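Local coordinates for iron Transport-associated domain protein (Bacillus anthracis, PDB 4H8Q) that binds heme through a NEAT domain of the anthrax hemophore IsdX2, which probably scavenges heme from host methemoglobin, at residues Y51-L56 and T87-F92. The protein carries 1 engineered substitution. Residues are numbered along the deposited sequence; the frame is centred on the assembly and turned at random.
Sequences YIAMTL and TRVVEF
The ring of F92 lies across I52, whose CB sits over one face, 4.1 Å from the ring centroid and displaced toward the rim, in a CH-pi contact. M54 reaches the same ring differently: its chain runs straight out to SD and then bends (chi3 -59°), which brings the methyl CE in at the ring edge, in plane, 3.7 Å from F92 CZ. F92 holds CG between its backbone N and carbonyl carbon (chi1 54°), a setting that turns the ring back over the neighbouring strand. Farther along this buried face, L56 CD1 touches V90 CG1 at 3.8 Å and also covers the centre of one face of the R88 guanidinium. The same buried guanidinium is hydrogen-bonded outside the pair, NH1 to S59 OG and NH2 to the carbonyl O of I62. On the opposite face of the sheet, among partly exposed residues, A53 CB meets V89 CG1 at 3.9 Å and T55 OG1 lies beside V89 CG2.

Beneath these contacts the backbones form a regular antiparallel ladder. I52, M54 and L56 make hydrogen-bonded pairs with F92, V90 and R88; the bond from I52 N to F92 O is 2.7 Å long and almost straight at 177°. A53 and T55 occupy the non-hydrogen-bonded pairs, opposite E91 and V89. Inside, I18 and F20 of strand 14-24 meet I52 and M54, while F65 packs on V90. The pair thus illustrates how two neighbouring antiparallel strands line the largely apolar interior of the immunoglobulin-like NEAT beta-barrel, with the side chain of L56 about 7 Å from the bound heme.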
loop_
_atom_site.group_PDB
_atom_site.type_symbol
_atom_site.label_atom_id
_atom_site.label_comp_id
_atom_site.label_asym_id
_atom_site.label_seq_id
_atom_site.Cartn_x
_atom_site.Cartn_y
_atom_site.Cartn_z
ATOM N N TYR A 51 -8.227 -8.546 -2.548
ATOM C CA TYR A 51 -7.069 -8.337 -1.691
ATOM C C TYR A 51 -5.929 -7.802 -2.527
ATOM O O TYR A 51 -5.718 -8.236 -3.659
ATOM C CB TYR A 51 -6.645 -9.643 -1.031
ATOM C CG TYR A 51 -7.779 -10.323 -0.316
ATOM C CD1 TYR A 51 -8.125 -9.955 0.977
ATOM C CD2 TYR A 51 -8.517 -11.319 -0.938
ATOM C CE1 TYR A 51 -9.174 -10.570 1.635
ATOM C CE2 TYR A 51 -9.565 -11.936 -0.291
ATOM C CZ TYR A 51 -9.889 -11.560 0.994
ATOM O OH TYR A 51 -10.937 -12.178 1.640
ATOM N N ILE A 52 -5.196 -6.854 -1.964
ATOM C CA ILE A 52 -4.062 -6.263 -2.641
ATOM C C ILE A 52 -2.807 -6.693 -1.918
ATOM O O ILE A 52 -2.730 -6.597 -0.693
ATOM C CB ILE A 52 -4.135 -4.734 -2.565
ATOM C CG1 ILE A 52 -5.445 -4.237 -3.183
ATOM C CG2 ILE A 52 -2.902 -4.103 -3.220
ATOM C CD1 ILE A 52 -5.506 -4.405 -4.679
ATOM N N ALA A 53 -1.837 -7.185 -2.677
ATOM C CA ALA A 53 -0.508 -7.462 -2.158
ATOM C C ALA A 53 0.455 -6.460 -2.763
ATOM O O ALA A 53 0.626 -6.396 -3.982
ATOM C CB ALA A 53 -0.082 -8.887 -2.499
ATOM N N MET A 54 1.082 -5.676 -1.895
ATOM C CA MET A 54 1.903 -4.546 -2.318
ATOM C C MET A 54 3.306 -4.666 -1.745
ATOM O O MET A 54 3.467 -4.926 -0.552
ATOM C CB MET A 54 1.274 -3.252 -1.800
ATOM C CG MET A 54 2.018 -2.006 -2.218
ATOM S SD MET A 54 1.133 -0.539 -1.675
ATOM C CE MET A 54 -0.439 -0.766 -2.493
ATOM N N THR A 55 4.314 -4.465 -2.588
ATOM C CA THR A 55 5.703 -4.474 -2.145
ATOM C C THR A 55 6.147 -3.093 -1.658
ATOM O O THR A 55 5.984 -2.084 -2.364
ATOM C CB THR A 55 6.641 -4.945 -3.273
ATOM O OG1 THR A 55 6.296 -6.291 -3.640
ATOM C CG2 THR A 55 8.094 -4.896 -2.820
ATOM N N LEU A 56 6.697 -3.064 -0.448
ATOM C CA LEU A 56 7.298 -1.858 0.117
ATOM C C LEU A 56 8.810 -1.932 -0.036
ATOM O O LEU A 56 9.430 -2.949 0.308
ATOM C CB LEU A 56 6.959 -1.748 1.602
ATOM C CG LEU A 56 5.478 -1.690 1.980
ATOM C CD1 LEU A 56 5.287 -1.683 3.481
ATOM C CD2 LEU A 56 4.838 -0.459 1.371
ATOM N N THR A 87 13.021 -5.430 1.319
ATOM C CA THR A 87 11.649 -5.189 0.887
ATOM C C THR A 87 10.728 -6.104 1.673
ATOM O O THR A 87 11.176 -7.075 2.287
ATOM C CB THR A 87 11.450 -5.481 -0.614
ATOM O OG1 THR A 87 11.746 -6.863 -0.871
ATOM C CG2 THR A 87 12.339 -4.588 -1.477
ATOM N N ARG A 88 9.438 -5.789 1.678
ATOM C CA ARG A 88 8.465 -6.726 2.215
ATOM C C ARG A 88 7.149 -6.570 1.478
ATOM O O ARG A 88 6.918 -5.562 0.823
ATOM C CB ARG A 88 8.263 -6.534 3.712
ATOM C CG ARG A 88 7.457 -5.299 4.121
ATOM C CD ARG A 88 7.394 -5.276 5.634
ATOM N NE ARG A 88 6.583 -4.210 6.222
ATOM C CZ ARG A 88 7.063 -3.012 6.566
ATOM N NH1 ARG A 88 8.329 -2.703 6.316
ATOM N NH2 ARG A 88 6.271 -2.119 7.137
ATOM N N VAL A 89 6.304 -7.588 1.572
ATOM C CA VAL A 89 5.010 -7.549 0.915
ATOM C C VAL A 89 3.919 -7.489 1.973
ATOM O O VAL A 89 3.888 -8.303 2.905
ATOM C CB VAL A 89 4.796 -8.785 0.004
ATOM C CG1 VAL A 89 3.410 -8.717 -0.664
ATOM C CG2 VAL A 89 5.883 -8.849 -1.043
ATOM N N VAL A 90 3.028 -6.509 1.839
ATOM C CA VAL A 90 1.906 -6.366 2.762
ATOM C C VAL A 90 0.605 -6.618 2.013
ATOM O O VAL A 90 0.512 -6.388 0.802
ATOM C CB VAL A 90 1.888 -4.980 3.468
ATOM C CG1 VAL A 90 3.166 -4.781 4.295
ATOM C CG2 VAL A 90 1.721 -3.851 2.452
ATOM N N GLU A 91 -0.397 -7.107 2.729
ATOM C CA GLU A 91 -1.657 -7.480 2.100
ATOM C C GLU A 91 -2.815 -6.853 2.850
ATOM O O GLU A 91 -2.825 -6.825 4.080
ATOM C CB GLU A 91 -1.794 -8.998 2.125
ATOM C CG GLU A 91 -3.098 -9.529 1.590
ATOM C CD GLU A 91 -3.208 -11.029 1.812
ATOM O OE1 GLU A 91 -3.647 -11.438 2.915
ATOM O OE2 GLU A 91 -2.836 -11.790 0.892
ATOM N N PHE A 92 -3.782 -6.338 2.105
ATOM C CA PHE A 92 -4.943 -5.692 2.700
ATOM C C PHE A 92 -6.107 -5.754 1.731
ATOM O O PHE A 92 -5.927 -5.997 0.536
ATOM C CB PHE A 92 -4.638 -4.231 3.075
ATOM C CG PHE A 92 -4.100 -3.404 1.931
ATOM C CD1 PHE A 92 -4.963 -2.771 1.055
ATOM C CD2 PHE A 92 -2.732 -3.268 1.735
ATOM C CE1 PHE A 92 -4.470 -2.010 0.007
ATOM C CE2 PHE A 92 -2.234 -2.509 0.691
ATOM C CZ PHE A 92 -3.109 -1.882 -0.177
#